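Local coordinates for protein 4-alpha-glucanotransferase (Corynebacterium glutamicum, PDB 5JJH) that belongs to the amylomaltase (disproportionating enzyme) family of glucanotransferases, built on a TIM-barrel fold with a beta-sandwich domain toward its N-terminus, at residues M221-P226 with L236-R241; M384-V389 with G456-H461. One frame throughout, in Å; residues are numbered along the deposited sequence.

Interaction 1 of 2, residues M221-P226 with L236-R241; sequences MHAAEP and LPTTRR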
ATOM      1  N   MET A 221       3.874  -5.749   4.604  1.00 15.38           N
ATOM      2  CA  MET A 221       5.091  -6.424   5.061  1.00 16.73           C
ATOM      3  C   MET A 221       6.423  -5.758   4.645  1.00 16.97           C
ATOM      4  O   MET A 221       7.465  -6.421   4.562  1.00 16.56           O
ATOM      5  CB  MET A 221       5.054  -7.798   4.466  1.00 17.18           C
ATOM      6  CG  MET A 221       3.715  -8.511   4.693  1.00 22.41           C
ATOM      7  SD  MET A 221       3.624  -9.133   6.394  1.00 23.81           S
ATOM      8  CE  MET A 221       4.558 -10.618   6.046  1.00 25.09           C
ATOM      9  N   HIS A 222       6.354  -4.486   4.371  1.00 15.97           N
ATOM     10  CA  HIS A 222       7.461  -3.687   3.850  1.00 16.85           C
ATOM     11  C   HIS A 222       8.538  -3.593   4.912  1.00 16.56           C
ATOM     12  O   HIS A 222       8.248  -3.499   6.111  1.00 14.43           O
ATOM     13  CB  HIS A 222       7.027  -2.259   3.591  1.00 17.09           C
ATOM     14  CG  HIS A 222       5.867  -2.110   2.701  1.00 14.90           C
ATOM     15  ND1 HIS A 222       5.810  -2.701   1.462  1.00 16.03           N
ATOM     16  CD2 HIS A 222       4.714  -1.411   2.858  1.00 15.19           C
ATOM     17  CE1 HIS A 222       4.654  -2.369   0.894  1.00 15.84           C
ATOM     18  NE2 HIS A 222       3.960  -1.625   1.742  1.00 14.25           N
ATOM     19  N   ALA A 223       9.791  -3.591   4.476  1.00 16.83           N
ATOM     20  CA  ALA A 223      10.918  -3.460   5.419  1.00 16.84           C
ATOM     21  C   ALA A 223      10.862  -2.143   6.197  1.00 17.53           C
ATOM     22  O   ALA A 223      10.467  -1.117   5.671  1.00 16.25           O
ATOM     23  CB  ALA A 223      12.232  -3.578   4.653  1.00 17.83           C
ATOM     24  N   ALA A 224      11.269  -2.191   7.473  1.00 17.84           N
ATOM     25  CA  ALA A 224      11.434  -1.056   8.322  1.00 20.28           C
ATOM     26  C   ALA A 224      12.925  -0.926   8.661  1.00 21.83           C
ATOM     27  O   ALA A 224      13.729  -1.160   7.818  1.00 20.86           O
ATOM     28  CB  ALA A 224      10.521  -1.161   9.541  1.00 19.35           C
ATOM     29  N   GLU A 225      13.292  -0.568   9.877  1.00 25.05           N
ATOM     30  CA  GLU A 225      14.694  -0.421  10.253  1.00 26.05           C
ATOM     31  C   GLU A 225      15.360  -1.801  10.146  1.00 25.48           C
ATOM     32  O   GLU A 225      14.756  -2.802  10.469  1.00 23.15           O
ATOM     33  CB  GLU A 225      14.839   0.156  11.672  1.00 33.13           C
ATOM     34  CG  GLU A 225      14.305   1.587  11.812  1.00 38.60           C
ATOM     35  CD  GLU A 225      12.798   1.678  12.126  1.00 44.85           C
ATOM     36  OE1 GLU A 225      12.095   0.640  12.054  1.00 38.58           O
ATOM     37  OE2 GLU A 225      12.310   2.793  12.400  1.00 46.18           O
ATOM     38  N   PRO A 226      16.645  -1.854   9.716  1.00 22.71           N
ATOM     39  CA  PRO A 226      17.302  -3.097   9.535  1.00 21.97           C
ATOM     40  C   PRO A 226      17.809  -3.705  10.836  1.00 21.46           C
ATOM     41  O   PRO A 226      18.253  -4.876  10.815  1.00 22.73           O
ATOM     42  CB  PRO A 226      18.501  -2.737   8.688  1.00 20.45           C
ATOM     43  CG  PRO A 226      18.812  -1.365   9.045  1.00 22.95           C
ATOM     44  CD  PRO A 226      17.478  -0.711   9.276  1.00 23.57           C
ATOM     45  N   LEU A 236       4.265   2.797   8.218  1.00 26.87           N
ATOM     46  CA  LEU A 236       5.415   3.731   8.037  1.00 28.19           C
ATOM     47  C   LEU A 236       6.752   2.988   7.835  1.00 23.93           C
ATOM     48  O   LEU A 236       7.691   3.132   8.613  1.00 26.69           O
ATOM     49  CB  LEU A 236       5.452   4.770   9.180  1.00 30.32           C
ATOM     50  CG  LEU A 236       6.240   6.038   8.814  1.00 29.64           C
ATOM     51  CD1 LEU A 236       5.605   6.846   7.678  1.00 30.70           C
ATOM     52  CD2 LEU A 236       6.328   6.931  10.024  1.00 35.68           C
ATOM     53  N   PRO A 237       6.853   2.258   6.720  1.00 21.35           N
ATOM     54  CA  PRO A 237       8.029   1.453   6.479  1.00 19.01           C
ATOM     55  C   PRO A 237       9.179   2.290   5.930  1.00 18.63           C
ATOM     56  O   PRO A 237       8.997   3.453   5.626  1.00 17.39           O
ATOM     57  CB  PRO A 237       7.546   0.462   5.431  1.00 18.77           C
ATOM     58  CG  PRO A 237       6.604   1.254   4.583  1.00 18.82           C
ATOM     59  CD  PRO A 237       5.872   2.134   5.608  1.00 19.93           C
ATOM     60  N   THR A 238      10.337   1.675   5.799  1.00 18.64           N
ATOM     61  CA  THR A 238      11.542   2.389   5.283  1.00 17.75           C
ATOM     62  C   THR A 238      11.585   2.388   3.755  1.00 17.13           C
ATOM     63  O   THR A 238      12.294   3.206   3.137  1.00 17.60           O
ATOM     64  CB  THR A 238      12.861   1.848   5.916  1.00 18.56           C
ATOM     65  OG1 THR A 238      13.801   2.932   5.958  1.00 18.57           O
ATOM     66  CG2 THR A 238      13.380   0.684   5.205  1.00 17.59           C
ATOM     67  N   THR A 239      10.809   1.505   3.152  1.00 15.77           N
ATOM     68  CA  THR A 239      10.771   1.245   1.717  1.00 15.10           C
ATOM     69  C   THR A 239       9.413   0.637   1.447  1.00 17.86           C
ATOM     70  O   THR A 239       8.786   0.100   2.398  1.00 18.62           O
ATOM     71  CB  THR A 239      11.893   0.284   1.211  1.00 18.28           C
ATOM     72  OG1 THR A 239      11.725  -0.040  -0.175  1.00 16.27           O
ATOM     73  CG2 THR A 239      11.926  -1.044   1.996  1.00 18.65           C
ATOM     74  N   ARG A 240       8.884   0.750   0.234  1.00 17.13           N
ATOM     75  CA  ARG A 240       7.690  -0.044  -0.108  1.00 16.24           C
ATOM     76  C   ARG A 240       8.009  -1.200  -1.038  1.00 16.26           C
ATOM     77  O   ARG A 240       7.126  -1.876  -1.501  1.00 15.53           O
ATOM     78  CB  ARG A 240       6.642   0.853  -0.744  1.00 17.11           C
ATOM     79  CG  ARG A 240       6.094   1.805   0.293  1.00 17.11           C
ATOM     80  CD  ARG A 240       4.861   2.566  -0.162  1.00 18.76           C
ATOM     81  NE  ARG A 240       5.077   3.348  -1.382  1.00 17.93           N
ATOM     82  CZ  ARG A 240       4.132   3.623  -2.248  1.00 19.29           C
ATOM     83  NH1 ARG A 240       4.444   4.325  -3.337  1.00 18.95           N
ATOM     84  NH2 ARG A 240       2.870   3.268  -2.036  1.00 17.49           N
ATOM     85  N   ARG A 241       9.285  -1.392  -1.357  1.00 15.28           N
ATOM     86  CA  ARG A 241       9.683  -2.489  -2.227  1.00 15.26           C
ATOM     87  C   ARG A 241      10.155  -3.693  -1.421  1.00 16.07           C
ATOM     88  O   ARG A 241       9.692  -4.787  -1.638  1.00 18.23           O
ATOM     89  CB  ARG A 241      10.815  -2.041  -3.141  1.00 16.54           C
ATOM     90  CG  ARG A 241      11.349  -3.133  -4.046  1.00 16.66           C
ATOM     91  CD  ARG A 241      12.289  -2.640  -5.104  1.00 15.83           C
ATOM     92  NE  ARG A 241      12.866  -3.773  -5.768  1.00 18.38           N
ATOM     93  CZ  ARG A 241      13.850  -3.677  -6.661  1.00 18.50           C
ATOM     94  NH1 ARG A 241      14.428  -4.801  -7.087  1.00 20.27           N
ATOM     95  NH2 ARG A 241      14.270  -2.478  -7.091  1.00 17.76           N
TER
HETATM   96  O   HOH W   1       7.345  -4.474   0.001  1.00 26.69           O
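The imidazole of His222 lies against the backbone of Arg240, whose CA sits over one ring face at 3.9 Å from the ring centroid, a CH-pi contact offset toward the rim. CG of His222 is turned anti to its carbonyl carbon (chi1 -55°), which carries the ring alongside Pro237, the two side chains pointing the same way. Packing is tight at the root of the histidine: His222 CB meets Pro237 CB at 3.3 Å and Thr239 O at 3.2 Å, and this carbonyl oxygen, buried here, has no polar partner in the model. Both segments belong to the long loop that follows strand 215-218 of the TIM barrel, and neither is helix or strand; a single direct hydrogen bond joins them, Thr238 N to Ala223 O (2.8 Å). Beside it the methyl groups Ala223 CB and Thr239 CG2 touch at 3.7 Å. Thr239 OG1 accepts from Arg241 N in an ST turn and also bonds Asp397, which ties this bend to helix 396-400. The looser side is the ND1 edge of the imidazole. There His222 ND1 stands 3.3 Å from Arg240 O at an angle too poor for a bond, and a water lying in the ring plane, 2.8 Å from His222 ND1, makes weak bonds to the carbonyl oxygens of Arg240 and Arg241.

Interaction 2 of 2, residues M384-V389 with G456-H461; sequences MADLAV and GIRVDH
Strands 384-387 and 456-459 run parallel with their axes 4.4 Å apart at closest approach and 26° between their directions, joined by a ladder that continues one residue past strand 456-459, to Asp460. They are neighbours in the eight-stranded parallel sheet of the TIM barrel, where strand 215-218 flanks the first and strand 504-507 the second. Ala385 and Leu387 each donate and accept: Leu387 N reaches Arg458 O at 2.8 Å, and Asp460 N closes the ladder on Leu387 O. At the other end, Ala385 N makes a more bent bond to Gly456 O. On one face of the sheet Asp386 and Arg458 extend side by side, both with CG anti to the backbone N, and the carboxylate and guanidinium planes stand 79° apart. Asp386 OD1 lies at the guanidinium edge, but 3.9 Å from Arg458 NH2, a long salt bridge; Asp386 OD2 instead has a hydrogen bond to Tyr235. The other face is apolar: the Leu387 and Ile457 side chains cross, with Leu387 CD2 4.2 Å from Ile457 CD1, against helix 441-452. Beyond the strands, Val389 CG2 packs against His461 CB at 3.4 Å, and the rings of His461 and Trp425 meet edge-to-face. Near this end a water lies 3.0 Å from Leu387 O and 2.6 Å from Asp460 O and can bridge them, though more acceptors than protons are in its reach.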
ATOM      1  N   MET A 384      -3.167 -12.021  -0.176  1.00 15.27           N
ATOM      2  CA  MET A 384      -3.420 -10.707  -0.674  1.00 16.30           C
ATOM      3  C   MET A 384      -2.602  -9.718   0.131  1.00 15.42           C
ATOM      4  O   MET A 384      -2.772  -9.570   1.320  1.00 14.82           O
ATOM      5  CB  MET A 384      -4.904 -10.404  -0.603  1.00 19.01           C
ATOM      6  CG  MET A 384      -5.326  -9.079  -1.200  1.00 23.01           C
ATOM      7  SD  MET A 384      -7.138  -8.794  -1.016  1.00 28.48           S
ATOM      8  CE  MET A 384      -7.557 -10.010  -2.293  1.00 24.85           C
ATOM      9  N   ALA A 385      -1.648  -9.096  -0.539  1.00 15.96           N
ATOM     10  CA  ALA A 385      -0.785  -8.118   0.061  1.00 17.45           C
ATOM     11  C   ALA A 385      -1.440  -6.746   0.199  1.00 17.51           C
ATOM     12  O   ALA A 385      -2.392  -6.421  -0.506  1.00 20.15           O
ATOM     13  CB  ALA A 385       0.505  -8.062  -0.789  1.00 18.30           C
ATOM     14  N   ASP A 386      -0.952  -5.946   1.127  1.00 16.16           N
ATOM     15  CA  ASP A 386      -1.456  -4.560   1.365  1.00 16.06           C
ATOM     16  C   ASP A 386      -0.264  -3.606   1.115  1.00 15.00           C
ATOM     17  O   ASP A 386       0.847  -3.889   1.608  1.00 16.98           O
ATOM     18  CB  ASP A 386      -1.972  -4.465   2.798  1.00 18.18           C
ATOM     19  CG  ASP A 386      -2.721  -3.124   3.120  1.00 24.16           C
ATOM     20  OD1 ASP A 386      -2.747  -2.188   2.334  1.00 31.23           O
ATOM     21  OD2 ASP A 386      -3.183  -2.963   4.247  1.00 28.76           O
ATOM     22  N   LEU A 387      -0.455  -2.565   0.306  1.00 16.19           N
ATOM     23  CA  LEU A 387       0.593  -1.581  -0.064  1.00 15.66           C
ATOM     24  C   LEU A 387       0.334  -0.313   0.725  1.00 15.11           C
ATOM     25  O   LEU A 387      -0.708   0.325   0.544  1.00 17.00           O
ATOM     26  CB  LEU A 387       0.510  -1.239  -1.522  1.00 15.70           C
ATOM     27  CG  LEU A 387       1.451  -0.166  -2.117  1.00 14.83           C
ATOM     28  CD1 LEU A 387       2.864  -0.633  -1.840  1.00 14.81           C
ATOM     29  CD2 LEU A 387       1.122  -0.045  -3.607  1.00 15.28           C
ATOM     30  N   ALA A 388       1.248   0.014   1.646  1.00 14.99           N
ATOM     31  CA  ALA A 388       1.209   1.274   2.351  1.00 15.40           C
ATOM     32  C   ALA A 388       1.277   2.443   1.376  1.00 15.35           C
ATOM     33  O   ALA A 388       1.743   2.298   0.206  1.00 15.11           O
ATOM     34  CB  ALA A 388       2.376   1.348   3.344  1.00 15.41           C
ATOM     35  N   VAL A 389       0.863   3.607   1.835  1.00 17.06           N
ATOM     36  CA  VAL A 389       0.803   4.820   0.984  1.00 19.33           C
ATOM     37  C   VAL A 389       2.197   5.401   0.696  1.00 17.78           C
ATOM     38  O   VAL A 389       2.441   6.038  -0.347  1.00 17.47           O
ATOM     39  CB  VAL A 389       0.043   5.932   1.761  1.00 23.58           C
ATOM     40  CG1 VAL A 389       0.064   7.211   0.962  1.00 30.51           C
ATOM     41  CG2 VAL A 389      -1.365   5.498   1.937  1.00 29.11           C
ATOM     42  N   GLY A 456      -3.152 -10.935  -5.048  1.00 15.27           N
ATOM     43  CA  GLY A 456      -3.896  -9.726  -4.966  1.00 15.15           C
ATOM     44  C   GLY A 456      -3.223  -8.660  -4.180  1.00 15.05           C
ATOM     45  O   GLY A 456      -2.252  -8.919  -3.409  1.00 15.47           O
ATOM     46  N   ILE A 457      -3.603  -7.430  -4.463  1.00 13.28           N
ATOM     47  CA  ILE A 457      -3.006  -6.292  -3.758  1.00 14.59           C
ATOM     48  C   ILE A 457      -4.129  -5.326  -3.311  1.00 15.05           C
ATOM     49  O   ILE A 457      -5.006  -4.973  -4.133  1.00 17.08           O
ATOM     50  CB  ILE A 457      -1.961  -5.563  -4.641  1.00 15.09           C
ATOM     51  CG1 ILE A 457      -1.321  -4.399  -3.927  1.00 16.19           C
ATOM     52  CG2 ILE A 457      -2.593  -5.017  -5.944  1.00 15.52           C
ATOM     53  CD1 ILE A 457      -0.131  -3.846  -4.748  1.00 18.73           C
ATOM     54  N   ARG A 458      -4.045  -4.865  -2.065  1.00 14.07           N
ATOM     55  CA  ARG A 458      -4.912  -3.854  -1.553  1.00 17.80           C
ATOM     56  C   ARG A 458      -4.075  -2.584  -1.475  1.00 18.34           C
ATOM     57  O   ARG A 458      -3.028  -2.550  -0.768  1.00 18.25           O
ATOM     58  CB  ARG A 458      -5.394  -4.217  -0.174  1.00 21.44           C
ATOM     59  CG  ARG A 458      -6.192  -3.125   0.529  1.00 24.88           C
ATOM     60  CD  ARG A 458      -6.581  -3.572   1.902  1.00 29.55           C
ATOM     61  NE  ARG A 458      -7.686  -2.727   2.364  1.00 35.65           N
ATOM     62  CZ  ARG A 458      -7.548  -1.515   2.905  1.00 32.79           C
ATOM     63  NH1 ARG A 458      -8.660  -0.843   3.272  1.00 39.79           N
ATOM     64  NH2 ARG A 458      -6.364  -1.000   3.105  1.00 28.66           N
ATOM     65  N   VAL A 459      -4.486  -1.560  -2.229  1.00 17.44           N
ATOM     66  CA  VAL A 459      -3.795  -0.275  -2.293  1.00 15.99           C
ATOM     67  C   VAL A 459      -4.408   0.683  -1.271  1.00 16.58           C
ATOM     68  O   VAL A 459      -5.512   1.142  -1.423  1.00 17.64           O
ATOM     69  CB  VAL A 459      -3.885   0.252  -3.740  1.00 17.88           C
ATOM     70  CG1 VAL A 459      -3.225   1.602  -3.893  1.00 18.45           C
ATOM     71  CG2 VAL A 459      -3.265  -0.778  -4.662  1.00 16.98           C
ATOM     72  N   ASP A 460      -3.683   0.986  -0.221  1.00 17.24           N
ATOM     73  CA  ASP A 460      -4.087   1.980   0.740  1.00 19.80           C
ATOM     74  C   ASP A 460      -4.139   3.346   0.065  1.00 20.33           C
ATOM     75  O   ASP A 460      -3.259   3.698  -0.706  1.00 19.24           O
ATOM     76  CB  ASP A 460      -3.072   2.014   1.853  1.00 24.43           C
ATOM     77  CG  ASP A 460      -3.510   2.871   3.017  1.00 33.57           C
ATOM     78  OD1 ASP A 460      -4.707   2.834   3.324  1.00 37.46           O
ATOM     79  OD2 ASP A 460      -2.633   3.494   3.657  1.00 45.15           O
ATOM     80  N   HIS A 461      -5.159   4.124   0.401  1.00 18.93           N
ATOM     81  CA  HIS A 461      -5.306   5.477  -0.117  1.00 17.93           C
ATOM     82  C   HIS A 461      -5.244   5.553  -1.643  1.00 16.83           C
ATOM     83  O   HIS A 461      -4.352   6.164  -2.175  1.00 13.57           O
ATOM     84  CB  HIS A 461      -4.287   6.422   0.515  1.00 19.90           C
ATOM     85  CG  HIS A 461      -4.597   7.877   0.329  1.00 26.90           C
ATOM     86  ND1 HIS A 461      -5.726   8.474   0.844  1.00 27.77           N
ATOM     87  CD2 HIS A 461      -3.900   8.865  -0.279  1.00 26.10           C
ATOM     88  CE1 HIS A 461      -5.719   9.760   0.542  1.00 27.91           C
ATOM     89  NE2 HIS A 461      -4.622  10.021  -0.139  1.00 27.94           N
TER
HETATM   90  O   HOH W   2      -0.977   2.570  -1.374  1.00 16.63           O

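Along the chain both segments of interaction 1 precede those of interaction 2, and the two centres lie about 14 Å apart. Interaction 2 joins neighbouring barrel strands, whereas interaction 1 folds the loop after strand 215-218, the strand that flanks 382-387 on its other side. The two meet where strand 382-387 ends: His222 NE2 and Arg240 NH2 probably hydrogen-bond to Ala388 N and Ala388 O, respectively, and His222 CE1 packs on Leu387 CD1. Helix 441-452, just before strand 456-459, touches Arg240 as well as Leu387 and Ile457. The loop is thus fastened to the C-terminal end of the barrel strands, the end that carries the active site in TIM-barrel enzymes.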